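Local coordinates for protein aspartate--tRNA(Asp/Asn) ligase (Thermus thermophilus, PDB 1N9W) that attaches L-aspartate to both tRNA(Asp) and tRNA(Asn) with similar efficiency, first activating the amino acid with ATP to form Asp-AMP, at residues 11-22 and 54-65; 230-241 and 388-397. All coordinates share one frame; numbering follows the deposited sequence.

How the contacts relate
From the N terminus the chain enters contact 1 first. Residues 11-22 open it, and 54-65 close it after the intervening strands 31-38 and 41-47. This pairs strands 15-28 and 58-67 within the OB-fold nucleic acid binding domain. The chain then runs on into the class II catalytic part. Contact 2 opens there with 230-241 on helix 227-248. It closes nearly 150 residues later, when 388-397 brings in strand 387-393 and the start of helix 394-402. The two loops follow in series and neither nest nor cross. The centres of contact 1 and contact 2 are about 41 Å apart. The nearest atoms of contact 1 and contact 2 are about 23 Å apart.

Contact 1. Residues 11-22 and 54-65; sequences HVGQEVELLGFL and LPESALRVRGLV
V65 packs its two methyls into the turn that leads to strand 15-22. V65 CG1 lies 3.6 Å from V12 CA, and V65 CG2 meets V16 CG1 at 3.6 Å. The two valines V16 and V65 cross at about a right angle. On the same buried face L18 lies beside V61, and strand 31-38 adds L36 against both. At the far end L22 packs CB on L59 CD1 at 4.0 Å. The L22 backbone is held twice, its N by S57 O and its O by E56 N. Strands 15-22 and 58-65 run antiparallel, at 163°, as two strands of the OB-fold barrel, the anticodon-binding domain. The V65 side chain is about 7 Å from that of E76, a site of tRNA interaction. Paired backbone bonds such as L18 N to V61 O, 2.6 Å, join the strands.

On the other face, the part with E15, E17, R60, R62 and L64 is looser and partly open to solvent. One oxygen, E17 OE2, takes both R60 NE, at 3.0 Å, and R60 NH2, at 3.1 Å, in a salt bridge. Both bonds are bent and weak, and the carboxylate and guanidinium planes stand 72° apart. R60 reaches this oxygen with its chain extended from CG to NE. R60 NH1 also pairs with E83, and R62 with E81. The face is buried again at F21 and A58, where G383 of the second subunit packs on both and its F223 meets F21 edge-to-face.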
loop_
_atom_site.group_PDB
_atom_site.type_symbol
_atom_site.label_atom_id
_atom_site.label_comp_id
_atom_site.label_asym_id
_atom_site.label_seq_id
_atom_site.Cartn_x
_atom_site.Cartn_y
_atom_site.Cartn_z
ATOM N N HIS B 11 -33.257 8.841 3.005
ATOM C CA HIS B 11 -33.894 8.758 4.307
ATOM C C HIS B 11 -34.830 9.903 4.625
ATOM O O HIS B 11 -35.159 10.135 5.783
ATOM C CB HIS B 11 -32.817 8.663 5.389
ATOM C CG HIS B 11 -31.978 7.430 5.291
ATOM N ND1 HIS B 11 -32.179 6.327 6.092
ATOM C CD2 HIS B 11 -30.955 7.115 4.463
ATOM C CE1 HIS B 11 -31.315 5.384 5.762
ATOM N NE2 HIS B 11 -30.561 5.835 4.776
ATOM N N VAL B 12 -35.259 10.620 3.596
ATOM C CA VAL B 12 -36.169 11.745 3.781
ATOM C C VAL B 12 -37.440 11.260 4.483
ATOM O O VAL B 12 -38.045 10.277 4.065
ATOM C CB VAL B 12 -36.517 12.373 2.418
ATOM C CG1 VAL B 12 -37.378 13.604 2.607
ATOM C CG2 VAL B 12 -35.232 12.736 1.687
ATOM N N GLY B 13 -37.827 11.943 5.557
ATOM C CA GLY B 13 -39.018 11.555 6.288
ATOM C C GLY B 13 -38.756 10.611 7.448
ATOM O O GLY B 13 -39.637 10.347 8.273
ATOM N N GLN B 14 -37.538 10.094 7.529
ATOM C CA GLN B 14 -37.196 9.174 8.610
ATOM C C GLN B 14 -36.300 9.802 9.668
ATOM O O GLN B 14 -35.780 10.906 9.494
ATOM C CB GLN B 14 -36.514 7.941 8.028
ATOM C CG GLN B 14 -37.393 7.207 7.040
ATOM C CD GLN B 14 -36.631 6.201 6.208
ATOM O OE1 GLN B 14 -36.006 5.283 6.735
ATOM N NE2 GLN B 14 -36.682 6.370 4.892
ATOM N N GLU B 15 -36.136 9.082 10.768
ATOM C CA GLU B 15 -35.298 9.523 11.858
ATOM C C GLU B 15 -33.953 8.852 11.616
ATOM O O GLU B 15 -33.895 7.638 11.405
ATOM C CB GLU B 15 -35.872 9.057 13.200
ATOM C CG GLU B 15 -35.579 9.988 14.366
ATOM C CD GLU B 15 -36.685 11.012 14.580
ATOM O OE1 GLU B 15 -37.741 10.644 15.151
ATOM O OE2 GLU B 15 -36.517 12.184 14.164
ATOM N N VAL B 16 -32.876 9.632 11.609
ATOM C CA VAL B 16 -31.548 9.068 11.396
ATOM C C VAL B 16 -30.584 9.526 12.489
ATOM O O VAL B 16 -30.898 10.416 13.294
ATOM C CB VAL B 16 -30.959 9.475 10.012
ATOM C CG1 VAL B 16 -31.929 9.116 8.901
ATOM C CG2 VAL B 16 -30.626 10.959 9.985
ATOM N N GLU B 17 -29.419 8.895 12.532
ATOM C CA GLU B 17 -28.403 9.256 13.515
ATOM C C GLU B 17 -27.164 9.702 12.756
ATOM O O GLU B 17 -26.726 9.027 11.834
ATOM C CB GLU B 17 -28.064 8.061 14.405
ATOM C CG GLU B 17 -27.214 8.446 15.602
ATOM C CD GLU B 17 -26.989 7.306 16.576
ATOM O OE1 GLU B 17 -26.052 6.500 16.345
ATOM O OE2 GLU B 17 -27.764 7.210 17.564
ATOM N N LEU B 18 -26.614 10.853 13.125
ATOM C CA LEU B 18 -25.421 11.368 12.450
ATOM C C LEU B 18 -24.257 11.426 13.441
ATOM O O LEU B 18 -24.466 11.569 14.649
ATOM C CB LEU B 18 -25.692 12.780 11.912
ATOM C CG LEU B 18 -26.882 12.992 10.948
ATOM C CD1 LEU B 18 -27.265 14.448 10.925
ATOM C CD2 LEU B 18 -26.515 12.503 9.559
ATOM N N LEU B 19 -23.039 11.279 12.927
ATOM C CA LEU B 19 -21.825 11.381 13.742
ATOM C C LEU B 19 -20.916 12.273 12.913
ATOM O O LEU B 19 -20.791 12.076 11.705
ATOM C CB LEU B 19 -21.158 10.015 13.958
ATOM C CG LEU B 19 -21.981 8.982 14.754
ATOM C CD1 LEU B 19 -21.240 7.643 14.798
ATOM C CD2 LEU B 19 -22.234 9.515 16.164
ATOM N N GLY B 20 -20.313 13.277 13.543
ATOM C CA GLY B 20 -19.431 14.172 12.806
ATOM C C GLY B 20 -18.899 15.302 13.663
ATOM O O GLY B 20 -18.871 15.191 14.888
ATOM N N PHE B 21 -18.464 16.383 13.024
ATOM C CA PHE B 21 -17.928 17.542 13.741
ATOM C C PHE B 21 -18.696 18.801 13.403
ATOM O O PHE B 21 -19.126 18.986 12.265
ATOM C CB PHE B 21 -16.459 17.782 13.384
ATOM C CG PHE B 21 -15.569 16.614 13.664
ATOM C CD1 PHE B 21 -15.452 15.573 12.744
ATOM C CD2 PHE B 21 -14.859 16.539 14.858
ATOM C CE1 PHE B 21 -14.637 14.486 13.008
ATOM C CE2 PHE B 21 -14.042 15.450 15.130
ATOM C CZ PHE B 21 -13.927 14.418 14.208
ATOM N N LEU B 22 -18.849 19.682 14.385
ATOM C CA LEU B 22 -19.560 20.934 14.162
ATOM C C LEU B 22 -18.749 21.868 13.243
ATOM O O LEU B 22 -17.795 22.510 13.684
ATOM C CB LEU B 22 -19.827 21.602 15.512
ATOM C CG LEU B 22 -20.631 22.909 15.558
ATOM C CD1 LEU B 22 -22.007 22.730 14.919
ATOM C CD2 LEU B 22 -20.763 23.327 17.021
ATOM N N LEU B 54 -18.368 24.695 21.037
ATOM C CA LEU B 54 -17.587 25.415 20.029
ATOM C C LEU B 54 -17.452 24.643 18.718
ATOM O O LEU B 54 -17.716 23.445 18.659
ATOM C CB LEU B 54 -16.175 25.733 20.567
ATOM C CG LEU B 54 -16.036 26.831 21.635
ATOM C CD1 LEU B 54 -14.598 26.864 22.223
ATOM C CD2 LEU B 54 -16.384 28.178 21.003
ATOM N N PRO B 55 -17.057 25.342 17.637
ATOM C CA PRO B 55 -16.882 24.682 16.343
ATOM C C PRO B 55 -15.791 23.615 16.493
ATOM O O PRO B 55 -14.885 23.752 17.326
ATOM C CB PRO B 55 -16.451 25.823 15.425
ATOM C CG PRO B 55 -17.146 27.009 16.018
ATOM C CD PRO B 55 -16.978 26.808 17.503
ATOM N N GLU B 56 -15.894 22.570 15.678
ATOM C CA GLU B 56 -14.975 21.439 15.666
ATOM C C GLU B 56 -15.189 20.469 16.828
ATOM O O GLU B 56 -14.339 19.626 17.111
ATOM C CB GLU B 56 -13.505 21.901 15.610
ATOM C CG GLU B 56 -13.058 22.403 14.227
ATOM C CD GLU B 56 -13.500 21.495 13.074
ATOM O OE1 GLU B 56 -13.330 20.256 13.167
ATOM O OE2 GLU B 56 -14.019 22.023 12.067
ATOM N N SER B 57 -16.317 20.591 17.520
ATOM C CA SER B 57 -16.619 19.654 18.600
ATOM C C SER B 57 -17.152 18.412 17.895
ATOM O O SER B 57 -17.786 18.518 16.835
ATOM C CB SER B 57 -17.697 20.212 19.540
ATOM O OG SER B 57 -17.157 21.122 20.480
ATOM N N ALA B 58 -16.883 17.237 18.453
ATOM C CA ALA B 58 -17.378 15.996 17.866
ATOM C C ALA B 58 -18.794 15.817 18.395
ATOM O O ALA B 58 -19.032 15.935 19.598
ATOM C CB ALA B 58 -16.498 14.824 18.277
ATOM N N LEU B 59 -19.730 15.530 17.498
ATOM C CA LEU B 59 -21.128 15.382 17.886
ATOM C C LEU B 59 -21.849 14.149 17.367
ATOM O O LEU B 59 -21.435 13.494 16.408
ATOM C CB LEU B 59 -21.931 16.577 17.376
ATOM C CG LEU B 59 -21.499 18.017 17.570
ATOM C CD1 LEU B 59 -22.486 18.884 16.816
ATOM C CD2 LEU B 59 -21.459 18.381 19.038
ATOM N N ARG B 60 -22.967 13.873 18.014
ATOM C CA ARG B 60 -23.848 12.808 17.599
ATOM C C ARG B 60 -25.190 13.527 17.502
ATOM O O ARG B 60 -25.554 14.278 18.412
ATOM C CB ARG B 60 -23.909 11.704 18.652
ATOM C CG ARG B 60 -25.002 10.697 18.399
ATOM C CD ARG B 60 -24.869 9.497 19.311
ATOM N NE ARG B 60 -26.147 8.835 19.447
ATOM C CZ ARG B 60 -27.150 9.291 20.191
ATOM N NH1 ARG B 60 -27.019 10.411 20.888
ATOM N NH2 ARG B 60 -28.310 8.640 20.214
ATOM N N VAL B 61 -25.891 13.344 16.388
ATOM C CA VAL B 61 -27.192 13.971 16.192
ATOM C C VAL B 61 -28.257 12.969 15.767
ATOM O O VAL B 61 -28.059 12.172 14.844
ATOM C CB VAL B 61 -27.167 15.086 15.111
ATOM C CG1 VAL B 61 -28.606 15.565 14.838
ATOM C CG2 VAL B 61 -26.289 16.266 15.557
ATOM N N ARG B 62 -29.392 13.020 16.454
ATOM C CA ARG B 62 -30.527 12.151 16.139
ATOM C C ARG B 62 -31.657 13.070 15.684
ATOM O O ARG B 62 -32.020 14.012 16.389
ATOM C CB ARG B 62 -30.951 11.359 17.380
ATOM C CG ARG B 62 -32.250 10.577 17.204
ATOM C CD ARG B 62 -32.534 9.676 18.408
ATOM N NE ARG B 62 -32.776 10.424 19.656
ATOM C CZ ARG B 62 -33.962 10.892 20.038
ATOM N NH1 ARG B 62 -35.036 10.699 19.279
ATOM N NH2 ARG B 62 -34.073 11.541 21.185
ATOM N N GLY B 63 -32.209 12.805 14.507
ATOM C CA GLY B 63 -33.278 13.652 14.018
ATOM C C GLY B 63 -33.957 13.251 12.727
ATOM O O GLY B 63 -33.593 12.256 12.096
ATOM N N LEU B 64 -34.947 14.055 12.340
ATOM C CA LEU B 64 -35.752 13.828 11.139
ATOM C C LEU B 64 -35.192 14.481 9.875
ATOM O O LEU B 64 -34.900 15.679 9.864
ATOM C CB LEU B 64 -37.172 14.361 11.387
ATOM C CG LEU B 64 -38.197 14.237 10.261
ATOM C CD1 LEU B 64 -38.634 12.781 10.160
ATOM C CD2 LEU B 64 -39.402 15.145 10.541
ATOM N N VAL B 65 -35.046 13.688 8.817
ATOM C CA VAL B 65 -34.552 14.192 7.538
ATOM C C VAL B 65 -35.699 14.903 6.826
ATOM O O VAL B 65 -36.731 14.302 6.513
ATOM C CB VAL B 65 -34.016 13.040 6.641
ATOM C CG1 VAL B 65 -33.450 13.596 5.321
ATOM C CG2 VAL B 65 -32.926 12.263 7.395
#

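Contact 2. Residues 230-241 and 388-397; sequences LMRLEEALLAEM and GGFAIGAERL
Helix 230-241 lies against strand 388-393 with their axes 9.2 Å apart at closest and their directions 37° apart. The strand belongs to the mixed, mainly antiparallel sheet of the class II synthetase catalytic domain, and the helix covers one side of it. The strand runs straight into helix 394-397, with G393 as the N-cap. This strand and helix form motif 3 of the class II synthetases; residues 393-396 are predicted to bind ATP.

F390 fills the middle of the contact. Its CG stands between the backbone N and the carbonyl carbon (chi1 63°), and the ring reaches in among the helix side chains. E234 lies over one ring face. Its carboxylate is stacked there, 17° from parallel to the ring, with OE1 set off toward the rim. Nearer the helix, E234 CB touches F390 CZ at 3.4 Å. L233 CD2 and L237 CD2 sit at the ring edge. An alanine in place of F390 would probably open a gap between L233, L237 and E234 and leave the E234 carboxylate without the ring it stacks on.

At the start of the strand, L230 lies close over the backbone. L230 CD1 comes to 3.4 Å from G389 N, and L230 CD2 to 3.8 Å from G388 C. Further along, L237 CD2 and I392 CD1 meet tip to tip at 3.9 Å. Beyond them, L397 CD2 receives M241 CE at 3.9 Å and lies near L238 CD2.

E234 is a buried acid in these apolar surroundings. OE1 has no polar partner in the model. E234 OE2 is hydrogen-bonded to T347 OG1 and also lies 3.7 Å from I392 CD1.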
loop_
_atom_site.group_PDB
_atom_site.type_symbol
_atom_site.label_atom_id
_atom_site.label_comp_id
_atom_site.label_asym_id
_atom_site.label_seq_id
_atom_site.Cartn_x
_atom_site.Cartn_y
_atom_site.Cartn_z
ATOM N N LEU B 230 6.881 -0.825 -21.436
ATOM C CA LEU B 230 6.688 -0.026 -20.234
ATOM C C LEU B 230 5.709 1.124 -20.476
ATOM O O LEU B 230 4.805 1.360 -19.666
ATOM C CB LEU B 230 8.032 0.527 -19.755
ATOM C CG LEU B 230 9.185 -0.471 -19.696
ATOM C CD1 LEU B 230 10.445 0.224 -19.191
ATOM C CD2 LEU B 230 8.815 -1.626 -18.783
ATOM N N MET B 231 5.891 1.834 -21.590
ATOM C CA MET B 231 5.019 2.963 -21.928
ATOM C C MET B 231 3.572 2.514 -22.136
ATOM O O MET B 231 2.644 3.139 -21.618
ATOM C CB MET B 231 5.553 3.709 -23.171
ATOM C CG MET B 231 6.600 4.789 -22.833
ATOM S SD MET B 231 7.376 5.680 -24.242
ATOM C CE MET B 231 8.893 4.715 -24.444
ATOM N N ARG B 232 3.378 1.429 -22.877
ATOM C CA ARG B 232 2.033 0.918 -23.103
ATOM C C ARG B 232 1.412 0.470 -21.773
ATOM O O ARG B 232 0.213 0.637 -21.556
ATOM C CB ARG B 232 2.067 -0.249 -24.097
ATOM C CG ARG B 232 2.124 0.194 -25.561
ATOM C CD ARG B 232 3.056 -0.688 -26.378
ATOM N NE ARG B 232 2.805 -2.109 -26.145
ATOM C CZ ARG B 232 3.650 -3.077 -26.487
ATOM N NH1 ARG B 232 4.800 -2.773 -27.081
ATOM N NH2 ARG B 232 3.349 -4.344 -26.229
ATOM N N LEU B 233 2.232 -0.086 -20.887
ATOM C CA LEU B 233 1.754 -0.531 -19.589
ATOM C C LEU B 233 1.303 0.664 -18.750
ATOM O O LEU B 233 0.206 0.669 -18.200
ATOM C CB LEU B 233 2.850 -1.283 -18.832
ATOM C CG LEU B 233 2.560 -1.530 -17.332
ATOM C CD1 LEU B 233 1.489 -2.590 -17.192
ATOM C CD2 LEU B 233 3.833 -1.970 -16.616
ATOM N N GLU B 234 2.160 1.676 -18.659
ATOM C CA GLU B 234 1.839 2.860 -17.883
ATOM C C GLU B 234 0.560 3.549 -18.339
ATOM O O GLU B 234 -0.188 4.096 -17.518
ATOM C CB GLU B 234 3.001 3.847 -17.899
ATOM C CG GLU B 234 2.629 5.184 -17.310
ATOM C CD GLU B 234 3.830 6.003 -16.868
ATOM O OE1 GLU B 234 4.899 5.901 -17.508
ATOM O OE2 GLU B 234 3.682 6.758 -15.885
ATOM N N GLU B 235 0.304 3.526 -19.642
ATOM C CA GLU B 235 -0.898 4.144 -20.208
ATOM C C GLU B 235 -2.145 3.459 -19.683
ATOM O O GLU B 235 -3.098 4.114 -19.260
ATOM C CB GLU B 235 -0.884 4.052 -21.741
ATOM C CG GLU B 235 -0.158 5.202 -22.430
ATOM C CD GLU B 235 -0.153 5.068 -23.963
ATOM O OE1 GLU B 235 -1.216 4.767 -24.551
ATOM O OE2 GLU B 235 0.909 5.284 -24.569
ATOM N N ALA B 236 -2.136 2.133 -19.724
ATOM C CA ALA B 236 -3.273 1.349 -19.255
ATOM C C ALA B 236 -3.397 1.515 -17.738
ATOM O O ALA B 236 -4.502 1.635 -17.213
ATOM C CB ALA B 236 -3.078 -0.123 -19.626
ATOM N N LEU B 237 -2.252 1.528 -17.056
ATOM C CA LEU B 237 -2.196 1.699 -15.610
ATOM C C LEU B 237 -2.865 3.018 -15.220
ATOM O O LEU B 237 -3.736 3.049 -14.353
ATOM C CB LEU B 237 -0.738 1.700 -15.138
ATOM C CG LEU B 237 -0.433 2.031 -13.670
ATOM C CD1 LEU B 237 -1.005 0.954 -12.766
ATOM C CD2 LEU B 237 1.079 2.144 -13.481
ATOM N N LEU B 238 -2.459 4.102 -15.878
ATOM C CA LEU B 238 -3.011 5.426 -15.612
ATOM C C LEU B 238 -4.506 5.499 -15.853
ATOM O O LEU B 238 -5.238 6.118 -15.074
ATOM C CB LEU B 238 -2.322 6.476 -16.478
ATOM C CG LEU B 238 -0.928 6.890 -16.013
ATOM C CD1 LEU B 238 -0.173 7.520 -17.163
ATOM C CD2 LEU B 238 -1.052 7.839 -14.834
ATOM N N ALA B 239 -4.962 4.879 -16.936
ATOM C CA ALA B 239 -6.385 4.888 -17.269
ATOM C C ALA B 239 -7.173 4.276 -16.123
ATOM O O ALA B 239 -8.232 4.776 -15.744
ATOM C CB ALA B 239 -6.628 4.093 -18.564
ATOM N N GLU B 240 -6.651 3.187 -15.575
ATOM C CA GLU B 240 -7.302 2.516 -14.456
ATOM C C GLU B 240 -7.316 3.438 -13.231
ATOM O O GLU B 240 -8.358 3.645 -12.615
ATOM C CB GLU B 240 -6.552 1.224 -14.129
ATOM C CG GLU B 240 -7.105 0.441 -12.943
ATOM C CD GLU B 240 -7.851 -0.801 -13.367
ATOM O OE1 GLU B 240 -7.578 -1.304 -14.483
ATOM O OE2 GLU B 240 -8.701 -1.293 -12.583
ATOM N N MET B 241 -6.152 3.989 -12.896
ATOM C CA MET B 241 -6.014 4.875 -11.746
ATOM C C MET B 241 -7.059 6.005 -11.772
ATOM O O MET B 241 -7.782 6.212 -10.794
ATOM C CB MET B 241 -4.581 5.422 -11.693
ATOM C CG MET B 241 -3.534 4.356 -11.362
ATOM S SD MET B 241 -1.835 4.889 -11.744
ATOM C CE MET B 241 -1.606 5.968 -10.436
ATOM N N GLY B 388 12.681 -3.778 -17.399
ATOM C CA GLY B 388 12.632 -2.334 -17.291
ATOM C C GLY B 388 11.590 -1.920 -16.269
ATOM O O GLY B 388 10.906 -2.762 -15.695
ATOM N N GLY B 389 11.467 -0.622 -16.038
ATOM C CA GLY B 389 10.498 -0.146 -15.076
ATOM C C GLY B 389 10.396 1.361 -15.065
ATOM O O GLY B 389 11.056 2.054 -15.843
ATOM N N PHE B 390 9.564 1.869 -14.166
ATOM C CA PHE B 390 9.354 3.301 -14.045
ATOM C C PHE B 390 8.717 3.607 -12.695
ATOM O O PHE B 390 8.248 2.703 -11.996
ATOM C CB PHE B 390 8.470 3.792 -15.197
ATOM C CG PHE B 390 7.077 3.203 -15.211
ATOM C CD1 PHE B 390 6.036 3.840 -14.540
ATOM C CD2 PHE B 390 6.797 2.035 -15.921
ATOM C CE1 PHE B 390 4.742 3.333 -14.576
ATOM C CE2 PHE B 390 5.496 1.520 -15.960
ATOM C CZ PHE B 390 4.468 2.172 -15.287
ATOM N N ALA B 391 8.710 4.883 -12.330
ATOM C CA ALA B 391 8.145 5.311 -11.061
ATOM C C ALA B 391 7.218 6.481 -11.310
ATOM O O ALA B 391 7.464 7.298 -12.196
ATOM C CB ALA B 391 9.259 5.719 -10.107
ATOM N N ILE B 392 6.151 6.561 -10.527
ATOM C CA ILE B 392 5.192 7.639 -10.673
ATOM C C ILE B 392 5.168 8.513 -9.430
ATOM O O ILE B 392 5.008 8.016 -8.316
ATOM C CB ILE B 392 3.771 7.089 -10.914
ATOM C CG1 ILE B 392 3.760 6.236 -12.184
ATOM C CG2 ILE B 392 2.775 8.229 -11.015
ATOM C CD1 ILE B 392 2.385 5.738 -12.578
ATOM N N GLY B 393 5.345 9.815 -9.629
ATOM C CA GLY B 393 5.312 10.746 -8.513
ATOM C C GLY B 393 3.864 10.925 -8.123
ATOM O O GLY B 393 3.156 11.747 -8.706
ATOM N N ALA B 394 3.425 10.144 -7.139
ATOM C CA ALA B 394 2.043 10.187 -6.675
ATOM C C ALA B 394 1.503 11.598 -6.441
ATOM O O ALA B 394 0.473 11.959 -7.000
ATOM C CB ALA B 394 1.899 9.341 -5.398
ATOM N N GLU B 395 2.188 12.395 -5.625
ATOM C CA GLU B 395 1.709 13.742 -5.349
ATOM C C GLU B 395 1.631 14.661 -6.559
ATOM O O GLU B 395 0.695 15.449 -6.672
ATOM C CB GLU B 395 2.557 14.425 -4.276
ATOM C CG GLU B 395 2.287 13.946 -2.868
ATOM C CD GLU B 395 3.178 12.801 -2.475
ATOM O OE1 GLU B 395 3.213 11.797 -3.221
ATOM O OE2 GLU B 395 3.853 12.904 -1.431
ATOM N N ARG B 396 2.609 14.579 -7.456
ATOM C CA ARG B 396 2.603 15.438 -8.644
ATOM C C ARG B 396 1.417 15.114 -9.526
ATOM O O ARG B 396 0.750 16.009 -10.047
ATOM C CB ARG B 396 3.880 15.254 -9.452
ATOM C CG ARG B 396 5.071 15.913 -8.841
ATOM C CD ARG B 396 6.273 15.738 -9.727
ATOM N NE ARG B 396 7.384 16.531 -9.223
ATOM C CZ ARG B 396 8.596 16.562 -9.764
ATOM N NH1 ARG B 396 8.874 15.840 -10.845
ATOM N NH2 ARG B 396 9.532 17.321 -9.215
ATOM N N LEU B 397 1.170 13.823 -9.703
ATOM C CA LEU B 397 0.053 13.391 -10.514
ATOM C C LEU B 397 -1.225 13.970 -9.922
ATOM O O LEU B 397 -2.018 14.598 -10.620
ATOM C CB LEU B 397 -0.025 11.866 -10.523
ATOM C CG LEU B 397 -1.252 11.227 -11.175
ATOM C CD1 LEU B 397 -1.436 11.747 -12.599
ATOM C CD2 LEU B 397 -1.057 9.727 -11.162
#